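Local coordinates for citrate lyase, subunit 1 (Methanosaeta concilii, PDB 6HXI), which probably serves in ATP citrate lyase, which turns citrate and coenzyme A into acetyl-CoA and oxaloacetate at the cost of ATP, and binds coenzyme A, at residues 43-46 against 51-54; 287-292 against 411-416; 127-132 against 188-193; 245-250 against 325-330. One frame throughout, in Å; residues are numbered along the deposited sequence.

Interaction 1. Residues 43-46 against 51-54; sequences GLEA and LKTT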
loop_
_atom_site.group_PDB
_atom_site.type_symbol
_atom_site.label_atom_id
_atom_site.label_comp_id
_atom_site.label_asym_id
_atom_site.label_seq_id
_atom_site.Cartn_x
_atom_site.Cartn_y
_atom_site.Cartn_z
ATOM N N GLY C 43 8.574 17.425 69.156
ATOM C CA GLY C 43 8.733 17.694 67.732
ATOM C C GLY C 43 8.334 19.119 67.402
ATOM O O GLY C 43 9.067 19.826 66.702
ATOM N N LEU C 44 7.172 19.551 67.952
ATOM C CA LEU C 44 6.592 20.894 67.836
ATOM C C LEU C 44 7.486 21.911 68.559
ATOM O O LEU C 44 7.582 23.054 68.128
ATOM C CB LEU C 44 5.180 20.888 68.453
ATOM C CG LEU C 44 4.291 22.114 68.239
ATOM C CD1 LEU C 44 3.601 22.066 66.883
ATOM C CD2 LEU C 44 3.260 22.209 69.335
ATOM N N GLU C 45 8.138 21.483 69.650
ATOM C CA GLU C 45 9.071 22.275 70.453
ATOM C C GLU C 45 10.358 22.552 69.655
ATOM O O GLU C 45 10.956 23.618 69.809
ATOM C CB GLU C 45 9.407 21.507 71.731
ATOM C CG GLU C 45 9.489 22.363 72.974
ATOM C CD GLU C 45 9.805 21.539 74.204
ATOM O OE1 GLU C 45 8.868 20.933 74.773
ATOM O OE2 GLU C 45 10.999 21.468 74.577
ATOM N N ALA C 46 10.778 21.579 68.815
ATOM C CA ALA C 46 11.951 21.655 67.936
ATOM C C ALA C 46 11.604 22.445 66.670
ATOM O O ALA C 46 12.486 23.036 66.049
ATOM C CB ALA C 46 12.415 20.257 67.567
ATOM N N LEU C 51 8.442 29.044 71.578
ATOM C CA LEU C 51 7.550 28.511 72.614
ATOM C C LEU C 51 8.146 28.617 74.018
ATOM O O LEU C 51 7.490 29.118 74.935
ATOM C CB LEU C 51 7.197 27.035 72.327
ATOM C CG LEU C 51 6.226 26.735 71.192
ATOM C CD1 LEU C 51 6.276 25.264 70.820
ATOM C CD2 LEU C 51 4.793 27.109 71.562
ATOM N N LYS C 52 9.394 28.154 74.174
ATOM C CA LYS C 52 10.110 28.101 75.445
ATOM C C LYS C 52 10.508 29.482 76.025
ATOM O O LYS C 52 10.671 29.593 77.242
ATOM C CB LYS C 52 11.340 27.179 75.323
ATOM C CG LYS C 52 10.983 25.723 74.984
ATOM C CD LYS C 52 12.209 24.811 74.879
ATOM C CE LYS C 52 12.520 24.091 76.176
ATOM N NZ LYS C 52 13.706 23.207 76.052
ATOM N N THR C 53 10.621 30.526 75.173
ATOM C CA THR C 53 11.069 31.873 75.563
ATOM C C THR C 53 10.004 33.007 75.461
ATOM O O THR C 53 10.356 34.181 75.625
ATOM C CB THR C 53 12.328 32.241 74.747
ATOM O OG1 THR C 53 12.247 31.683 73.426
ATOM C CG2 THR C 53 13.610 31.789 75.421
ATOM N N THR C 54 8.724 32.670 75.207
ATOM C CA THR C 54 7.650 33.672 75.067
ATOM C C THR C 54 6.482 33.391 76.026
ATOM O O THR C 54 6.285 32.236 76.422
ATOM C CB THR C 54 7.176 33.728 73.588
ATOM O OG1 THR C 54 8.313 33.738 72.723
ATOM C CG2 THR C 54 6.300 34.941 73.272
#

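Interaction 2. Residues 287-292 against 411-416; sequences ADTICD and RIVPLA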
loop_
_atom_site.group_PDB
_atom_site.type_symbol
_atom_site.label_atom_id
_atom_site.label_comp_id
_atom_site.label_asym_id
_atom_site.label_seq_id
_atom_site.Cartn_x
_atom_site.Cartn_y
_atom_site.Cartn_z
ATOM N N ALA C 287 -35.705 12.952 53.608
ATOM C CA ALA C 287 -35.314 13.174 55.005
ATOM C C ALA C 287 -36.457 13.876 55.772
ATOM O O ALA C 287 -36.747 13.490 56.897
ATOM C CB ALA C 287 -34.040 14.007 55.072
ATOM N N ASP C 288 -37.132 14.869 55.133
ATOM C CA ASP C 288 -38.274 15.592 55.707
ATOM C C ASP C 288 -39.391 14.614 56.061
ATOM O O ASP C 288 -39.918 14.681 57.170
ATOM C CB ASP C 288 -38.812 16.684 54.754
ATOM C CG ASP C 288 -37.895 17.893 54.508
ATOM O OD1 ASP C 288 -36.799 17.945 55.111
ATOM O OD2 ASP C 288 -38.272 18.777 53.692
ATOM N N THR C 289 -39.719 13.686 55.130
ATOM C CA THR C 289 -40.774 12.673 55.300
ATOM C C THR C 289 -40.436 11.696 56.423
ATOM O O THR C 289 -41.313 11.396 57.220
ATOM C CB THR C 289 -41.091 11.978 53.960
ATOM O OG1 THR C 289 -41.247 12.971 52.948
ATOM C CG2 THR C 289 -42.347 11.135 54.018
ATOM N N ILE C 290 -39.174 11.215 56.501
ATOM C CA ILE C 290 -38.736 10.291 57.567
ATOM C C ILE C 290 -38.889 10.964 58.950
ATOM O O ILE C 290 -39.425 10.335 59.850
ATOM C CB ILE C 290 -37.307 9.706 57.319
ATOM C CG1 ILE C 290 -37.210 8.985 55.951
ATOM C CG2 ILE C 290 -36.888 8.763 58.460
ATOM C CD1 ILE C 290 -35.765 8.865 55.353
ATOM N N CYS C 291 -38.459 12.250 59.090
ATOM C CA CYS C 291 -38.602 13.063 60.311
ATOM C C CYS C 291 -40.066 13.325 60.623
ATOM O O CYS C 291 -40.452 13.308 61.801
ATOM C CB CYS C 291 -37.835 14.372 60.193
ATOM S SG CYS C 291 -36.042 14.175 60.087
ATOM N N ASP C 292 -40.881 13.588 59.574
ATOM C CA ASP C 292 -42.326 13.824 59.704
ATOM C C ASP C 292 -43.066 12.599 60.224
ATOM O O ASP C 292 -44.085 12.772 60.881
ATOM C CB ASP C 292 -42.967 14.346 58.404
ATOM C CG ASP C 292 -42.921 15.858 58.245
ATOM O OD1 ASP C 292 -43.447 16.575 59.144
ATOM O OD2 ASP C 292 -42.419 16.327 57.197
ATOM N N ARG C 411 -43.674 7.982 48.534
ATOM C CA ARG C 411 -44.587 6.932 48.981
ATOM C C ARG C 411 -43.867 5.688 49.540
ATOM O O ARG C 411 -44.457 4.962 50.343
ATOM C CB ARG C 411 -45.587 6.555 47.879
ATOM C CG ARG C 411 -46.978 6.191 48.400
ATOM C CD ARG C 411 -47.845 5.547 47.327
ATOM N NE ARG C 411 -48.253 6.490 46.275
ATOM C CZ ARG C 411 -48.747 6.134 45.090
ATOM N NH1 ARG C 411 -48.893 4.851 44.782
ATOM N NH2 ARG C 411 -49.092 7.059 44.204
ATOM N N ILE C 412 -42.589 5.457 49.141
ATOM C CA ILE C 412 -41.803 4.312 49.631
ATOM C C ILE C 412 -41.376 4.492 51.103
ATOM O O ILE C 412 -41.016 3.510 51.752
ATOM C CB ILE C 412 -40.609 3.915 48.717
ATOM C CG1 ILE C 412 -39.624 5.098 48.467
ATOM C CG2 ILE C 412 -41.108 3.284 47.407
ATOM C CD1 ILE C 412 -38.160 4.672 48.342
ATOM N N VAL C 413 -41.428 5.738 51.624
ATOM C CA VAL C 413 -41.080 6.040 53.016
ATOM C C VAL C 413 -42.143 5.452 53.976
ATOM O O VAL C 413 -41.761 4.589 54.771
ATOM C CB VAL C 413 -40.760 7.539 53.277
ATOM C CG1 VAL C 413 -40.548 7.819 54.764
ATOM C CG2 VAL C 413 -39.543 7.974 52.475
ATOM N N PRO C 414 -43.457 5.819 53.909
ATOM C CA PRO C 414 -44.437 5.196 54.825
ATOM C C PRO C 414 -44.605 3.693 54.596
ATOM O O PRO C 414 -44.802 2.959 55.556
ATOM C CB PRO C 414 -45.734 5.953 54.528
ATOM C CG PRO C 414 -45.304 7.212 53.852
ATOM C CD PRO C 414 -44.122 6.811 53.045
ATOM N N LEU C 415 -44.464 3.238 53.335
ATOM C CA LEU C 415 -44.535 1.828 52.910
ATOM C C LEU C 415 -43.471 0.958 53.625
ATOM O O LEU C 415 -43.708 -0.228 53.887
ATOM C CB LEU C 415 -44.338 1.758 51.371
ATOM C CG LEU C 415 -45.439 1.080 50.511
ATOM C CD1 LEU C 415 -46.820 1.749 50.674
ATOM C CD2 LEU C 415 -45.050 1.099 49.037
ATOM N N ALA C 416 -42.320 1.568 53.951
ATOM C CA ALA C 416 -41.195 0.915 54.618
ATOM C C ALA C 416 -41.162 1.106 56.145
ATOM O O ALA C 416 -40.703 0.208 56.857
ATOM C CB ALA C 416 -39.895 1.414 54.015
#

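Interaction 3. Residues 127-132 against 188-193; sequences EGDNIF and RFYSDT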
loop_
_atom_site.group_PDB
_atom_site.type_symbol
_atom_site.label_atom_id
_atom_site.label_comp_id
_atom_site.label_asym_id
_atom_site.label_seq_id
_atom_site.Cartn_x
_atom_site.Cartn_y
_atom_site.Cartn_z
ATOM N N GLU C 127 -25.387 41.265 46.483
ATOM C CA GLU C 127 -24.889 42.422 45.722
ATOM C C GLU C 127 -23.375 42.651 45.846
ATOM O O GLU C 127 -22.792 43.398 45.055
ATOM C CB GLU C 127 -25.673 43.699 46.096
ATOM C CG GLU C 127 -27.186 43.576 45.954
ATOM C CD GLU C 127 -28.042 44.570 46.727
ATOM O OE1 GLU C 127 -29.277 44.557 46.519
ATOM O OE2 GLU C 127 -27.499 45.317 47.576
ATOM N N GLY C 128 -22.758 41.998 46.820
ATOM C CA GLY C 128 -21.326 42.084 47.055
ATOM C C GLY C 128 -20.915 41.569 48.411
ATOM O O GLY C 128 -21.510 40.624 48.929
ATOM N N ASP C 129 -19.880 42.192 48.984
ATOM C CA ASP C 129 -19.320 41.853 50.297
ATOM C C ASP C 129 -19.583 42.972 51.286
ATOM O O ASP C 129 -19.591 44.144 50.908
ATOM C CB ASP C 129 -17.810 41.584 50.187
ATOM C CG ASP C 129 -17.439 40.688 49.012
ATOM O OD1 ASP C 129 -18.124 39.659 48.811
ATOM O OD2 ASP C 129 -16.473 41.023 48.290
ATOM N N ASN C 130 -19.829 42.614 52.547
ATOM C CA ASN C 130 -20.067 43.595 53.597
ATOM C C ASN C 130 -18.971 43.504 54.649
ATOM O O ASN C 130 -18.689 42.417 55.143
ATOM C CB ASN C 130 -21.444 43.400 54.225
ATOM C CG ASN C 130 -22.576 43.584 53.253
ATOM O OD1 ASN C 130 -22.737 44.646 52.649
ATOM N ND2 ASN C 130 -23.380 42.541 53.071
ATOM N N ILE C 131 -18.328 44.642 54.948
ATOM C CA ILE C 131 -17.293 44.766 55.978
ATOM C C ILE C 131 -17.955 45.394 57.210
ATOM O O ILE C 131 -18.628 46.411 57.088
ATOM C CB ILE C 131 -16.062 45.587 55.484
ATOM C CG1 ILE C 131 -15.485 44.988 54.163
ATOM C CG2 ILE C 131 -14.981 45.701 56.596
ATOM C CD1 ILE C 131 -14.491 45.851 53.427
ATOM N N PHE C 132 -17.787 44.776 58.373
ATOM C CA PHE C 132 -18.352 45.244 59.642
ATOM C C PHE C 132 -17.216 45.661 60.557
ATOM O O PHE C 132 -16.212 44.950 60.642
ATOM C CB PHE C 132 -19.232 44.156 60.292
ATOM C CG PHE C 132 -20.335 43.657 59.386
ATOM C CD1 PHE C 132 -21.529 44.356 59.266
ATOM C CD2 PHE C 132 -20.167 42.508 58.626
ATOM C CE1 PHE C 132 -22.541 43.909 58.403
ATOM C CE2 PHE C 132 -21.175 42.066 57.760
ATOM C CZ PHE C 132 -22.358 42.765 57.662
ATOM N N ARG C 188 -9.132 42.314 50.372
ATOM C CA ARG C 188 -8.347 41.776 49.258
ATOM C C ARG C 188 -7.962 40.336 49.576
ATOM O O ARG C 188 -8.090 39.460 48.726
ATOM C CB ARG C 188 -7.109 42.655 49.002
ATOM C CG ARG C 188 -7.440 44.073 48.563
ATOM C CD ARG C 188 -6.216 44.740 47.954
ATOM N NE ARG C 188 -6.300 46.202 47.978
ATOM C CZ ARG C 188 -6.894 46.948 47.047
ATOM N NH1 ARG C 188 -7.508 46.377 46.015
ATOM N NH2 ARG C 188 -6.907 48.268 47.157
ATOM N N PHE C 189 -7.577 40.092 50.830
ATOM C CA PHE C 189 -7.252 38.781 51.359
ATOM C C PHE C 189 -8.491 37.866 51.303
ATOM O O PHE C 189 -8.386 36.730 50.870
ATOM C CB PHE C 189 -6.709 38.935 52.791
ATOM C CG PHE C 189 -6.522 37.666 53.589
ATOM C CD1 PHE C 189 -5.458 36.812 53.325
ATOM C CD2 PHE C 189 -7.390 37.347 54.633
ATOM C CE1 PHE C 189 -5.282 35.640 54.064
ATOM C CE2 PHE C 189 -7.213 36.174 55.373
ATOM C CZ PHE C 189 -6.157 35.326 55.082
ATOM N N TYR C 190 -9.658 38.385 51.689
ATOM C CA TYR C 190 -10.949 37.674 51.681
ATOM C C TYR C 190 -11.309 37.260 50.231
ATOM O O TYR C 190 -11.632 36.093 49.966
ATOM C CB TYR C 190 -12.018 38.615 52.283
ATOM C CG TYR C 190 -13.445 38.103 52.247
ATOM C CD1 TYR C 190 -13.969 37.369 53.304
ATOM C CD2 TYR C 190 -14.303 38.440 51.200
ATOM C CE1 TYR C 190 -15.289 36.918 53.288
ATOM C CE2 TYR C 190 -15.628 38.017 51.187
ATOM C CZ TYR C 190 -16.114 37.249 52.230
ATOM O OH TYR C 190 -17.413 36.814 52.219
ATOM N N SER C 191 -11.196 38.230 49.311
ATOM C CA SER C 191 -11.512 38.139 47.890
ATOM C C SER C 191 -10.610 37.227 47.079
ATOM O O SER C 191 -11.096 36.559 46.170
ATOM C CB SER C 191 -11.517 39.532 47.272
ATOM O OG SER C 191 -12.825 40.064 47.379
ATOM N N ASP C 192 -9.303 37.237 47.354
ATOM C CA ASP C 192 -8.345 36.436 46.602
ATOM C C ASP C 192 -8.086 35.050 47.178
ATOM O O ASP C 192 -7.610 34.181 46.429
ATOM C CB ASP C 192 -7.021 37.200 46.424
ATOM C CG ASP C 192 -7.111 38.552 45.722
ATOM O OD1 ASP C 192 -8.099 38.776 44.979
ATOM O OD2 ASP C 192 -6.175 39.369 45.889
ATOM N N THR C 193 -8.415 34.822 48.477
ATOM C CA THR C 193 -8.156 33.540 49.140
ATOM C C THR C 193 -9.430 32.648 49.290
ATOM O O THR C 193 -9.356 31.581 49.906
ATOM C CB THR C 193 -7.406 33.768 50.460
ATOM O OG1 THR C 193 -6.539 34.879 50.280
ATOM C CG2 THR C 193 -6.555 32.569 50.881
#

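Interaction 4. Residues 245-250 against 325-330; sequences SKEELF and MTRSKN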
loop_
_atom_site.group_PDB
_atom_site.type_symbol
_atom_site.label_atom_id
_atom_site.label_comp_id
_atom_site.label_asym_id
_atom_site.label_seq_id
_atom_site.Cartn_x
_atom_site.Cartn_y
_atom_site.Cartn_z
ATOM N N SER C 245 -14.650 10.213 59.400
ATOM C CA SER C 245 -15.129 8.945 58.858
ATOM C C SER C 245 -14.386 8.585 57.566
ATOM O O SER C 245 -14.431 9.343 56.594
ATOM C CB SER C 245 -16.636 9.004 58.624
ATOM O OG SER C 245 -17.117 7.819 58.015
ATOM N N LYS C 246 -13.717 7.415 57.571
ATOM C CA LYS C 246 -12.952 6.807 56.475
ATOM C C LYS C 246 -13.831 6.633 55.223
ATOM O O LYS C 246 -13.361 6.838 54.097
ATOM C CB LYS C 246 -12.333 5.472 56.976
ATOM C CG LYS C 246 -12.463 4.213 56.111
ATOM C CD LYS C 246 -11.873 2.991 56.811
ATOM C CE LYS C 246 -12.346 1.717 56.168
ATOM N NZ LYS C 246 -11.482 0.564 56.530
ATOM N N GLU C 247 -15.106 6.267 55.446
ATOM C CA GLU C 247 -16.133 6.050 54.430
ATOM C C GLU C 247 -16.557 7.381 53.800
ATOM O O GLU C 247 -16.641 7.473 52.570
ATOM C CB GLU C 247 -17.353 5.330 55.028
ATOM C CG GLU C 247 -17.056 3.926 55.546
ATOM C CD GLU C 247 -16.407 3.836 56.919
ATOM O OE1 GLU C 247 -16.808 4.597 57.831
ATOM O OE2 GLU C 247 -15.488 3.001 57.076
ATOM N N GLU C 248 -16.800 8.409 54.644
ATOM C CA GLU C 248 -17.188 9.748 54.202
ATOM C C GLU C 248 -16.094 10.407 53.368
ATOM O O GLU C 248 -16.396 11.056 52.367
ATOM C CB GLU C 248 -17.522 10.644 55.393
ATOM C CG GLU C 248 -18.881 10.363 55.995
ATOM C CD GLU C 248 -19.309 11.354 57.052
ATOM O OE1 GLU C 248 -18.957 12.550 56.939
ATOM O OE2 GLU C 248 -20.051 10.942 57.970
ATOM N N LEU C 249 -14.828 10.240 53.789
ATOM C CA LEU C 249 -13.666 10.796 53.099
ATOM C C LEU C 249 -13.397 10.074 51.779
ATOM O O LEU C 249 -12.898 10.698 50.840
ATOM C CB LEU C 249 -12.432 10.827 54.030
ATOM C CG LEU C 249 -12.546 11.846 55.192
ATOM C CD1 LEU C 249 -11.828 11.372 56.440
ATOM C CD2 LEU C 249 -12.071 13.250 54.768
ATOM N N PHE C 250 -13.788 8.780 51.690
ATOM C CA PHE C 250 -13.683 7.966 50.477
ATOM C C PHE C 250 -14.676 8.470 49.425
ATOM O O PHE C 250 -14.334 8.526 48.244
ATOM C CB PHE C 250 -13.934 6.475 50.795
ATOM C CG PHE C 250 -14.112 5.583 49.589
ATOM C CD1 PHE C 250 -13.071 5.383 48.692
ATOM C CD2 PHE C 250 -15.325 4.960 49.339
ATOM C CE1 PHE C 250 -13.245 4.576 47.559
ATOM C CE2 PHE C 250 -15.491 4.134 48.220
ATOM C CZ PHE C 250 -14.451 3.947 47.335
ATOM N N MET C 325 -23.980 -0.450 56.656
ATOM C CA MET C 325 -25.288 -1.026 56.962
ATOM C C MET C 325 -25.214 -2.504 57.432
ATOM O O MET C 325 -26.168 -2.999 58.036
ATOM C CB MET C 325 -26.122 -0.955 55.680
ATOM C CG MET C 325 -27.591 -0.950 55.898
ATOM S SD MET C 325 -28.470 -0.617 54.354
ATOM C CE MET C 325 -30.144 -0.725 54.959
ATOM N N THR C 326 -24.113 -3.208 57.118
ATOM C CA THR C 326 -23.943 -4.640 57.396
ATOM C C THR C 326 -22.920 -4.945 58.515
ATOM O O THR C 326 -22.575 -6.112 58.744
ATOM C CB THR C 326 -23.613 -5.386 56.099
ATOM O OG1 THR C 326 -22.398 -4.874 55.549
ATOM C CG2 THR C 326 -24.751 -5.325 55.068
ATOM N N ARG C 327 -22.462 -3.901 59.224
ATOM C CA ARG C 327 -21.522 -4.032 60.325
ATOM C C ARG C 327 -22.238 -4.573 61.566
ATOM O O ARG C 327 -21.795 -5.569 62.140
ATOM C CB ARG C 327 -20.830 -2.692 60.600
ATOM C CG ARG C 327 -19.804 -2.358 59.525
ATOM C CD ARG C 327 -19.366 -0.911 59.544
ATOM N NE ARG C 327 -18.439 -0.635 58.445
ATOM C CZ ARG C 327 -17.516 0.323 58.453
ATOM N NH1 ARG C 327 -17.369 1.108 59.515
ATOM N NH2 ARG C 327 -16.724 0.494 57.403
ATOM N N SER C 328 -23.378 -3.957 61.928
ATOM C CA SER C 328 -24.202 -4.331 63.075
ATOM C C SER C 328 -25.481 -5.057 62.645
ATOM O O SER C 328 -26.081 -4.709 61.626
ATOM C CB SER C 328 -24.566 -3.088 63.877
ATOM O OG SER C 328 -25.206 -3.400 65.105
ATOM N N LYS C 329 -25.898 -6.061 63.431
ATOM C CA LYS C 329 -27.121 -6.825 63.192
ATOM C C LYS C 329 -28.210 -6.267 64.108
ATOM O O LYS C 329 -28.055 -6.265 65.336
ATOM C CB LYS C 329 -26.886 -8.331 63.409
ATOM C CG LYS C 329 -28.030 -9.216 62.921
ATOM C CD LYS C 329 -27.624 -10.684 62.880
ATOM C CE LYS C 329 -28.808 -11.597 62.682
ATOM N NZ LYS C 329 -28.386 -12.941 62.212
ATOM N N ASN C 330 -29.291 -5.757 63.497
ATOM C CA ASN C 330 -30.379 -5.108 64.215
ATOM C C ASN C 330 -31.727 -5.844 64.126
ATOM O O ASN C 330 -32.178 -6.117 63.006
ATOM C CB ASN C 330 -30.530 -3.671 63.693
ATOM C CG ASN C 330 -31.255 -2.714 64.603
ATOM O OD1 ASN C 330 -32.384 -2.289 64.327
ATOM N ND2 ASN C 330 -30.584 -2.274 65.659
#

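Interaction 1. Residues 43-46 against 51-54
Glu45 and Leu51 mark the closest approach of the two backbones, their CA atoms 6.8 Å apart. Residues 43-46 belong to helix 41-47, and after a very short connection residues 51-53 form a second, weakly bonded helical turn, so two successive helical segments meet. The apolar half of the contact is the Leu51 side chain, whose CD1 lies 3.7 Å from the backbone O of Leu44 and 4.1 Å from Glu45 CA. Leucine suits this buried place, since the same side chain packs on Trp79 and on Ile108 of strand 106-110. The charged half is Glu45 with Lys52, whose chains cross at about a right angle. Lys52 bends about its CG-CD bond (chi3 94°), which carries its CE and NZ past the carboxylate: Glu45 OE2 stands 3.4 Å from Lys52 CE and 3.5 Å from Lys52 NZ, a salt bridge at the longer end of the range. Glu45 OE1 has a second, weak partner in Trp79 NE1, so the carboxylate is shared between lysine and indole. Cutting Glu45 back to an alanine would probably cost Lys52 this counter-charge and Trp79 NE1 this weak acceptor. Leu44 packs on Ala33 and Val35 of strand 33-35, an arrangement in which paired helices cover the four-stranded antiparallel sheet of the ATP-grasp domain.

Interaction 2. Residues 287-292 against 411-416
Val413 pushes its CG1 methyl toward two consecutive residues of helix 280-292, overlapping Thr289 CG2 at 3.8 Å and Ile290 CG1 at 3.7 Å. That methyl is placed by chi1 174°, which sets it opposite the backbone N of Val413, while the CB behind it comes within 4.0 Å of Thr289 CG2. The meeting with Ile290 is nearly perpendicular, side chain against side chain, whereas Thr289 approaches at a slant. All three residues are buried, and the contact between them is purely one of carbon atoms. Valine suits the spot because its branching at CB lets a short side chain present a methyl without a long, flexible arm. Threonine suits it because its two branches do different work: with chi1 -47° the methyl faces Val413, and OG1, lying beside the backbone N, is hydrogen-bonded to Ile285 O one turn earlier and to Thr410 OG1. The hydroxyl is therefore satisfied despite its burial. Ile290 continues the apolar surface onto His295 and Met299, and Val413 also touches Leu293. On another side of helix 280-292, Asp288 accepts backbone N-H groups of Gly261 and Cys263 of the succinyl-CoA ligase alpha-type chain. Helix 412-417, for its part, rests on the parallel sheet, with Ile412 touching strands 334-338, 371-376 and 400-403, and Val413 reaching across to helix 280-292.

Interaction 3. Residues 127-132 against 188-193
Asp129 and Tyr190 join the ATP-grasp domain's six-stranded antiparallel sheet, through its strand 128-134, to the end of helix 173-192. The closer-packed part lies where the carboxylate reaches the edge of the tyrosine ring: Asp129 OD1 sits near the ring plane, 3.8 Å from Tyr190 CE2, and the carboxylate and ring planes are turned 71° apart. An edge suits a carboxylate, since the ring hydrogens there carry a slight positive charge. With chi1 175°, the tyrosine ring swings toward the strand, and Tyr190 OH and Asp129 OD1 both hydrogen-bond to Ser124 OG. Trp187 NE1 bonds to Asp129 OD2, so each carboxylate oxygen of this buried aspartate has a partner. The other side is looser. Ser191 OG stays 3.9 Å from Asp129 OD2, which is no more than proximity, and the partly exposed serine is packed against Arg119 of the succinyl-CoA ligase alpha-type chain. Arg119 and Arg122 of that neighbouring chain lie at long, weak ion-pair range of Asp129. Just beyond, the helix ends, and Thr193 OG1 donates over 2.7 Å to Phe189 O, the same carbonyl that also takes Thr193 N, in the carbonyl plane and on a lone pair, with a C=O...donor angle of 141°.

Interaction 4. Residues 245-250 against 325-330
Glu247 sends its side chain from the first turn of helix 246-256 to Arg327, which comes from the opposite direction. CB starts the chain toward the partner, and a bend about the CB-CG bond (chi2 80°) folds the carboxylate round, leaving CG 3.9 Å from Arg327 NH2. Next comes CD, at 3.4 Å from the same nitrogen. At the tip OE2 accepts from Arg327 NH2 over 2.8 Å, a salt bridge with an N-H...O angle of 151°. OE2 sits at the guanidinium edge, whereas the donor stands above the carboxylate plane, the two flat groups lying 84° apart. The site belongs to the citrate-binding domain, of the succinyl-CoA synthetase clan, and joins the loop after helix 311-325 to the start of helix 246-256. Alongside, the Glu247 chain packs on Thr320 and Leu324 of helix 311-325. Its other oxygen, OE1, receives a weak bond from Ser245 OG, and that hydroxyl in turn N-caps the helix by weakly accepting Glu248 N. A glutamine in its place would probably weaken the grip on Arg327 by removing the negative charge. Arginine suits the exposed loop because its chain, extended from CG to NE, is long enough to bring the guanidinium to the carboxylate, and NH2 also forms a salt bridge with Asp323.

The four contacts divide between two parts of the chain. Interactions 1 and 3 belong to the ATP-grasp part, centres 35 Å apart; interactions 2 and 4 lie in the citrate-binding part, centres 22 Å apart and nearest atoms about 10 Å, with segments that alternate along the sequence. Interactions 1 and 2 are the most distant pair, 55 Å between centres, on opposite sides of the chain's centre. Helix 246-256, which opens with interaction 4, runs on to Asp255, a sodium ligand with Thr258 and Ala260, beside the coenzyme A contact Gly259. Interactions 2 and 3, 42 Å between centres, both border an alpha-type chain of succinyl-CoA ligase.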